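Uncharacterized protein (Neisseria gonorrhoeae, PDB 5V77) is of unknown function but folds into a small, all-beta domain of the NGO_1070-like family and assembles as a pair of subunits. Local coordinates at residues Asn12-Val17 with Gly45-Ser50; Val17-Ile22 with Phe73-Pro78; Asp58-Val63 with Gly96-Ile101. All coordinates share one frame; numbering follows the deposited sequence.

Interaction 1: residues Asn12-Val17 with Gly45-Ser50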
# COMPACT_ATOMS: atom_id res chain seq x y z
N ASN A 12 8.64 6.19 -19.77
CA ASN A 12 7.97 4.90 -19.64
C ASN A 12 9.01 3.83 -19.36
O ASN A 12 10.00 3.71 -20.10
CB ASN A 12 7.17 4.55 -20.89
CG ASN A 12 5.89 5.34 -20.99
OD1 ASN A 12 5.01 5.24 -20.13
ND2 ASN A 12 5.75 6.13 -22.06
N ILE A 13 8.80 3.04 -18.31
CA ILE A 13 9.72 1.99 -17.92
C ILE A 13 8.95 0.69 -17.74
O ILE A 13 7.72 0.67 -17.70
CB ILE A 13 10.51 2.33 -16.65
CG1 ILE A 13 9.56 2.42 -15.44
CG2 ILE A 13 11.28 3.62 -16.84
CD1 ILE A 13 10.26 2.50 -14.11
N PHE A 14 9.70 -0.42 -17.67
CA PHE A 14 9.15 -1.73 -17.33
C PHE A 14 8.01 -2.12 -18.28
O PHE A 14 6.86 -2.31 -17.87
CB PHE A 14 8.70 -1.76 -15.86
CG PHE A 14 9.80 -2.11 -14.90
CD1 PHE A 14 10.99 -1.41 -14.91
CD2 PHE A 14 9.65 -3.15 -13.99
CE1 PHE A 14 12.02 -1.74 -14.04
CE2 PHE A 14 10.68 -3.46 -13.12
CZ PHE A 14 11.86 -2.77 -13.15
N HIS A 15 8.36 -2.25 -19.56
CA HIS A 15 7.38 -2.64 -20.56
C HIS A 15 7.00 -4.11 -20.41
O HIS A 15 7.87 -4.97 -20.21
CB HIS A 15 7.91 -2.41 -21.97
CG HIS A 15 7.95 -0.97 -22.38
ND1 HIS A 15 8.37 0.04 -21.54
CD2 HIS A 15 7.64 -0.37 -23.56
CE1 HIS A 15 8.31 1.20 -22.18
NE2 HIS A 15 7.87 0.97 -23.41
N ASN A 16 5.71 -4.39 -20.50
CA ASN A 16 5.16 -5.75 -20.51
C ASN A 16 5.68 -6.58 -19.34
O ASN A 16 6.31 -7.63 -19.51
CB ASN A 16 5.45 -6.41 -21.87
CG ASN A 16 4.86 -5.62 -23.03
OD1 ASN A 16 3.88 -4.88 -22.87
ND2 ASN A 16 5.45 -5.77 -24.21
N VAL A 17 5.40 -6.11 -18.13
CA VAL A 17 5.80 -6.80 -16.91
C VAL A 17 4.56 -7.22 -16.13
O VAL A 17 3.44 -6.78 -16.39
CB VAL A 17 6.72 -5.93 -16.04
CG1 VAL A 17 8.04 -5.68 -16.76
CG2 VAL A 17 6.01 -4.64 -15.72
N GLY A 45 12.50 -8.02 -12.08
CA GLY A 45 13.17 -6.98 -11.34
C GLY A 45 12.21 -6.23 -10.44
O GLY A 45 11.15 -6.75 -10.07
N TYR A 46 12.61 -5.02 -10.07
CA TYR A 46 11.86 -4.34 -9.01
C TYR A 46 11.95 -2.83 -9.21
O TYR A 46 12.87 -2.32 -9.86
CB TYR A 46 12.40 -4.71 -7.63
CG TYR A 46 13.84 -4.29 -7.39
CD1 TYR A 46 14.16 -2.98 -6.99
CD2 TYR A 46 14.89 -5.20 -7.58
CE1 TYR A 46 15.49 -2.60 -6.79
CE2 TYR A 46 16.22 -4.82 -7.38
CZ TYR A 46 16.51 -3.52 -6.98
OH TYR A 46 17.83 -3.15 -6.79
N ILE A 47 10.98 -2.13 -8.64
CA ILE A 47 11.02 -0.67 -8.51
C ILE A 47 11.00 -0.36 -7.03
O ILE A 47 10.08 -0.78 -6.31
CB ILE A 47 9.84 0.01 -9.22
CG1 ILE A 47 9.90 -0.27 -10.72
CG2 ILE A 47 9.85 1.52 -8.93
CD1 ILE A 47 8.61 0.14 -11.45
N LYS A 48 12.00 0.38 -6.57
CA LYS A 48 12.16 0.71 -5.16
C LYS A 48 11.84 2.19 -4.95
O LYS A 48 12.49 3.06 -5.53
CB LYS A 48 13.58 0.40 -4.70
CG LYS A 48 13.86 0.72 -3.21
CD LYS A 48 15.34 0.46 -2.91
CE LYS A 48 15.76 0.95 -1.53
NZ LYS A 48 17.20 0.60 -1.25
N CYS A 49 10.84 2.46 -4.11
CA CYS A 49 10.37 3.83 -3.85
C CYS A 49 10.82 4.17 -2.44
O CYS A 49 10.25 3.66 -1.47
CB CYS A 49 8.86 3.91 -4.00
SG CYS A 49 8.29 3.36 -5.67
N SER A 50 11.86 5.00 -2.30
CA SER A 50 12.45 5.27 -0.99
C SER A 50 11.97 6.60 -0.42
O SER A 50 11.99 7.62 -1.11
CB SER A 50 13.98 5.28 -1.06
OG SER A 50 14.45 4.03 -1.53

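Interaction 2: residues Val17-Ile22 with Phe73-Pro78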
# COMPACT_ATOMS: atom_id res chain seq x y z
N VAL A 17 5.40 -6.11 -18.13
CA VAL A 17 5.80 -6.80 -16.91
C VAL A 17 4.56 -7.22 -16.13
O VAL A 17 3.44 -6.78 -16.39
CB VAL A 17 6.72 -5.93 -16.04
CG1 VAL A 17 8.04 -5.68 -16.76
CG2 VAL A 17 6.01 -4.64 -15.72
N SER A 18 4.79 -8.05 -15.11
CA SER A 18 3.72 -8.57 -14.26
C SER A 18 4.07 -8.28 -12.81
O SER A 18 5.05 -8.83 -12.29
CB SER A 18 3.54 -10.07 -14.48
OG SER A 18 2.52 -10.58 -13.64
N LEU A 19 3.28 -7.43 -12.16
CA LEU A 19 3.47 -7.09 -10.75
C LEU A 19 2.90 -8.19 -9.86
O LEU A 19 1.73 -8.56 -9.99
CB LEU A 19 2.80 -5.76 -10.44
CG LEU A 19 2.78 -5.35 -8.96
CD1 LEU A 19 4.18 -4.98 -8.54
CD2 LEU A 19 1.85 -4.18 -8.80
N TYR A 20 3.72 -8.72 -8.94
CA TYR A 20 3.24 -9.79 -8.08
C TYR A 20 3.33 -9.47 -6.60
O TYR A 20 2.83 -10.26 -5.79
CB TYR A 20 3.98 -11.12 -8.36
CG TYR A 20 5.45 -11.17 -7.97
CD1 TYR A 20 6.45 -10.85 -8.88
CD2 TYR A 20 5.83 -11.57 -6.69
CE1 TYR A 20 7.80 -10.90 -8.52
CE2 TYR A 20 7.17 -11.63 -6.31
CZ TYR A 20 8.15 -11.29 -7.24
OH TYR A 20 9.48 -11.35 -6.87
N GLU A 21 3.93 -8.35 -6.20
CA GLU A 21 3.90 -8.00 -4.79
C GLU A 21 4.28 -6.54 -4.59
O GLU A 21 4.97 -5.93 -5.41
CB GLU A 21 4.84 -8.89 -3.97
CG GLU A 21 6.28 -8.69 -4.34
CD GLU A 21 7.20 -9.53 -3.51
OE1 GLU A 21 6.73 -10.49 -2.87
OE2 GLU A 21 8.41 -9.24 -3.50
N ILE A 22 3.84 -6.02 -3.46
CA ILE A 22 4.11 -4.64 -3.03
C ILE A 22 4.48 -4.74 -1.56
O ILE A 22 3.67 -5.20 -0.75
CB ILE A 22 2.87 -3.74 -3.20
CG1 ILE A 22 2.45 -3.67 -4.68
CG2 ILE A 22 3.17 -2.35 -2.66
CD1 ILE A 22 1.12 -2.95 -4.87
N PHE A 73 -3.15 -9.45 -7.95
CA PHE A 73 -1.90 -10.08 -8.37
C PHE A 73 -2.18 -11.43 -9.01
O PHE A 73 -3.02 -12.18 -8.52
CB PHE A 73 -0.96 -10.28 -7.19
CG PHE A 73 -0.61 -9.01 -6.46
CD1 PHE A 73 -0.38 -7.82 -7.13
CD2 PHE A 73 -0.51 -9.03 -5.07
CE1 PHE A 73 -0.04 -6.66 -6.43
CE2 PHE A 73 -0.19 -7.87 -4.36
CZ PHE A 73 0.04 -6.69 -5.03
N PRO A 74 -1.47 -11.80 -10.09
CA PRO A 74 -0.45 -11.00 -10.78
C PRO A 74 -1.10 -9.92 -11.62
O PRO A 74 -2.14 -10.17 -12.22
CB PRO A 74 0.28 -12.02 -11.67
CG PRO A 74 -0.24 -13.37 -11.27
CD PRO A 74 -1.60 -13.15 -10.67
N LEU A 75 -0.53 -8.73 -11.65
CA LEU A 75 -1.11 -7.62 -12.38
C LEU A 75 -0.27 -7.36 -13.63
O LEU A 75 0.86 -6.87 -13.52
CB LEU A 75 -1.19 -6.38 -11.49
CG LEU A 75 -1.83 -5.11 -12.04
CD1 LEU A 75 -3.33 -5.33 -12.25
CD2 LEU A 75 -1.58 -3.93 -11.10
N PHE A 76 -0.82 -7.63 -14.80
CA PHE A 76 -0.07 -7.42 -16.03
C PHE A 76 -0.11 -5.95 -16.43
O PHE A 76 -1.18 -5.33 -16.44
CB PHE A 76 -0.62 -8.34 -17.11
CG PHE A 76 -0.65 -9.79 -16.69
CD1 PHE A 76 -1.84 -10.49 -16.65
CD2 PHE A 76 0.51 -10.43 -16.27
CE1 PHE A 76 -1.87 -11.81 -16.23
CE2 PHE A 76 0.49 -11.74 -15.86
CZ PHE A 76 -0.70 -12.44 -15.84
N ILE A 77 1.06 -5.38 -16.72
CA ILE A 77 1.22 -3.95 -16.93
C ILE A 77 1.92 -3.71 -18.26
O ILE A 77 3.06 -4.16 -18.45
CB ILE A 77 2.03 -3.31 -15.78
CG1 ILE A 77 1.31 -3.47 -14.44
CG2 ILE A 77 2.29 -1.84 -16.07
CD1 ILE A 77 2.17 -3.06 -13.25
N PRO A 78 1.28 -3.01 -19.21
CA PRO A 78 1.98 -2.65 -20.45
C PRO A 78 3.23 -1.81 -20.23
O PRO A 78 4.26 -2.04 -20.88
CB PRO A 78 0.92 -1.89 -21.24
CG PRO A 78 -0.39 -2.40 -20.70
CD PRO A 78 -0.14 -2.62 -19.23

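Interaction 3: residues Asp58-Val63 with Gly96-Ile101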
# COMPACT_ATOMS: atom_id res chain seq x y z
N ASP A 58 -6.30 2.16 -6.23
CA ASP A 58 -7.73 2.25 -6.44
C ASP A 58 -8.11 1.17 -7.44
O ASP A 58 -7.61 1.18 -8.57
CB ASP A 58 -8.13 3.64 -6.95
CG ASP A 58 -9.62 3.79 -7.16
OD1 ASP A 58 -10.39 2.83 -6.93
OD2 ASP A 58 -10.03 4.90 -7.57
N THR A 59 -8.97 0.23 -7.02
CA THR A 59 -9.30 -0.86 -7.93
C THR A 59 -10.30 -0.44 -9.00
O THR A 59 -10.45 -1.16 -9.99
CB THR A 59 -9.82 -2.08 -7.16
OG1 THR A 59 -10.92 -1.71 -6.33
CG2 THR A 59 -8.70 -2.65 -6.29
N ASN A 60 -10.96 0.70 -8.82
CA ASN A 60 -11.76 1.31 -9.88
C ASN A 60 -12.82 0.36 -10.43
O ASN A 60 -13.06 0.32 -11.64
CB ASN A 60 -10.86 1.83 -11.00
CG ASN A 60 -10.86 3.33 -11.11
OD1 ASN A 60 -10.15 4.01 -10.36
ND2 ASN A 60 -11.66 3.86 -12.03
N ASN A 61 -13.45 -0.41 -9.55
CA ASN A 61 -14.50 -1.35 -9.94
C ASN A 61 -14.05 -2.23 -11.11
O ASN A 61 -14.85 -2.63 -11.95
CB ASN A 61 -15.80 -0.62 -10.30
CG ASN A 61 -17.04 -1.50 -10.17
OD1 ASN A 61 -17.02 -2.51 -9.47
ND2 ASN A 61 -18.11 -1.13 -10.87
N PHE A 62 -12.75 -2.53 -11.15
CA PHE A 62 -12.18 -3.35 -12.21
C PHE A 62 -12.13 -4.82 -11.84
O PHE A 62 -12.43 -5.68 -12.69
CB PHE A 62 -10.77 -2.86 -12.56
CG PHE A 62 -10.12 -3.63 -13.67
CD1 PHE A 62 -9.39 -4.78 -13.40
CD2 PHE A 62 -10.24 -3.20 -14.98
CE1 PHE A 62 -8.80 -5.50 -14.42
CE2 PHE A 62 -9.64 -3.91 -16.01
CZ PHE A 62 -8.92 -5.06 -15.73
N VAL A 63 -11.74 -5.14 -10.61
CA VAL A 63 -11.71 -6.53 -10.16
C VAL A 63 -13.14 -6.97 -9.87
O VAL A 63 -13.88 -6.29 -9.15
CB VAL A 63 -10.83 -6.68 -8.91
CG1 VAL A 63 -10.63 -8.15 -8.57
CG2 VAL A 63 -9.49 -6.00 -9.12
N GLY A 96 -6.72 -0.06 -15.53
CA GLY A 96 -8.04 -0.24 -14.95
C GLY A 96 -7.91 -0.00 -13.47
O GLY A 96 -8.40 1.00 -12.95
N ILE A 97 -7.21 -0.91 -12.79
CA ILE A 97 -6.69 -0.61 -11.47
C ILE A 97 -5.64 0.48 -11.62
O ILE A 97 -4.89 0.52 -12.60
CB ILE A 97 -6.11 -1.90 -10.85
CG1 ILE A 97 -7.25 -2.88 -10.55
CG2 ILE A 97 -5.27 -1.61 -9.64
CD1 ILE A 97 -6.89 -4.31 -10.79
N ILE A 98 -5.59 1.40 -10.66
CA ILE A 98 -4.63 2.50 -10.68
C ILE A 98 -3.78 2.45 -9.41
O ILE A 98 -4.32 2.32 -8.30
CB ILE A 98 -5.33 3.87 -10.81
CG1 ILE A 98 -6.04 3.93 -12.17
CG2 ILE A 98 -4.33 5.00 -10.65
CD1 ILE A 98 -6.51 5.31 -12.56
N ILE A 99 -2.47 2.56 -9.58
CA ILE A 99 -1.51 2.64 -8.49
C ILE A 99 -0.64 3.87 -8.72
O ILE A 99 -0.07 4.02 -9.81
CB ILE A 99 -0.64 1.38 -8.37
CG1 ILE A 99 -1.49 0.16 -7.99
CG2 ILE A 99 0.49 1.60 -7.32
CD1 ILE A 99 -0.83 -1.18 -8.28
N LYS A 100 -0.54 4.74 -7.72
CA LYS A 100 0.32 5.92 -7.79
C LYS A 100 1.20 5.92 -6.56
O LYS A 100 0.70 5.74 -5.44
CB LYS A 100 -0.49 7.22 -7.83
CG LYS A 100 -1.35 7.44 -9.07
CD LYS A 100 -1.91 8.87 -9.07
CE LYS A 100 -2.82 9.13 -10.25
NZ LYS A 100 -3.38 10.51 -10.23
N ILE A 101 2.50 6.11 -6.74
CA ILE A 101 3.42 6.19 -5.61
C ILE A 101 4.34 7.37 -5.84
O ILE A 101 4.97 7.46 -6.90
CB ILE A 101 4.27 4.92 -5.44
CG1 ILE A 101 3.37 3.70 -5.28
CG2 ILE A 101 5.16 5.08 -4.18
CD1 ILE A 101 4.10 2.37 -5.26

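Interaction 1: residues Asn12-Val17 with Gly45-Ser50
The apolar interior of a curled, all-antiparallel beta sheet is where F14 and I13 meet I47, side chain to side chain and without a hydrogen bond between the two segments. Residues 12-17 finish strand 9-13 and turn toward strand 17-25, while 45-50 belong to the long strand 43-58; the two are not paired in the sheet but face each other through side chains in the interior, the nearest CA atoms, those of F14 and G45, being 8.9 Å apart. F14 carries most of the contact. The ring and the I47 side chain run alongside each other, pointing opposite ways, and I47 CG1 sits over one face, 4.1 Å from the ring centroid and 13° off the normal, a CH-pi contact displaced toward the rim. The far end of the ring reaches the backbone: F14 CE2 lies 4.1 Å from G45 C, which is at the ring edge, and F14 CZ comes obliquely to 3.5 Å from Y46 O. Edge-to-face packing against F35 and F44 makes F14 part of an aromatic cluster, and I80 and I106 also border I47. Beyond F14 the chain forms a G1 beta bulge, N16 and V17 both facing I77, and N16 O accepts a hydrogen bond from T38 OG1. I13 approaches differently, end-on rather than alongside. With CG1 lodged between the backbone N and the carbonyl carbon (chi1 65°) and the chain then extended, its terminal methyl points at that of I47, and the two CD1 atoms of I13 and I47 meet tip to tip at 3.9 Å.

Interaction 2: residues Val17-Ile22 with Phe73-Pro78
V17 and L19 join I77 and L75 by four backbone hydrogen bonds. L19 N to L75 O and L75 N to L19 O are both 2.8 Å; V17 O takes I77 N at the same length, whereas the return bond from V17 N to I77 O is longer, 3.1 Å. Between these pairs S18 and F76 form a non-hydrogen-bonded pair, their CA atoms 4.3 Å apart. This is the antiparallel seam of strands 17-25 and 75-84 in the curled sheet, the N-to-C directions of 17-22 and 75-77 being 147° apart. Apolar contacts gather on the face bearing V17, L19, L75 and I77: I77 CD1 touches L19 CB, and the CD2 methyls of L19 and L75 approach obliquely. On the other face S18 OG, anti to the backbone N (chi1 179°), reaches P74 CB at 3.3 Å. Aromatic contacts come from F73, just before the cis peptide bond to P74. The opposing backbone covers one ring face: Y20 O toward the rim, 3.6 Å from F73 CD2, and E21 CA in a CH-pi contact 4.3 Å from the centroid. L19 CD2 meets F73 CE1, and I22 CG1 packs on F73 CZ at 3.9 Å, with F24 of the second subunit against I22.

Interaction 3: residues Asp58-Val63 with Gly96-Ile101
G96 lays its CA obliquely against the F62 ring, 3.7 Å from F62 CD2, with a positive phi (86°), a conformation that glycine adopts easily. The contact lies at the end of an antiparallel pairing between strands 43-58 and 98-103 of the curled sheet. D58 and I98 form its last hydrogen-bonded pair, D58 N to I98 O and I98 N to D58 O both 2.9 Å and nearly straight, the latter at 175°. Past D58 the chain leaves the strand through an Asx turn: D58 OD1 accepts from N60 N at 2.9 Å, met from above the carboxylate plane. F62 N bonds to T59 O, closing a following beta turn with N60 and N61, both in left-handed conformations, at its corners. T59 OG1 is turned to the second subunit, hydrogen-bonded to the carbonyls of I52 and L53 there, and D58 pairs with a strand of that subunit, so the sheet continues across the interface. I97 packs against the loop. Its CG1 lies against T59 O, and F62, whose CG anti to the backbone N (chi1 -178°) carries the ring toward G96 and I97, crosses it at about a right angle. I97 CD1 points into the angle between two neighbours, 3.6 Å from F62 CD1 and 3.5 Å from V63 CG2.

How the interactions relate
All three interactions draw on one curled antiparallel sheet with no helix. Interactions 1 and 2 have centres about 10 Å apart, share V17 and are joined by a probable hydrogen bond from N16 N to P78 O; their segments alternate along the chain, as do those of interactions 2 and 3, about 12 Å apart. Interaction 1 closes before interaction 3 opens, and their centres are about 17 Å apart, yet C49 still packs on I101. L75 connects the interior contacts of interaction 2 to I97 and I99 of interaction 3, with L19 also on I99. Apolar contacts thus join interaction 3 to each of the other two, and interactions 2 and 3 both reach the second subunit.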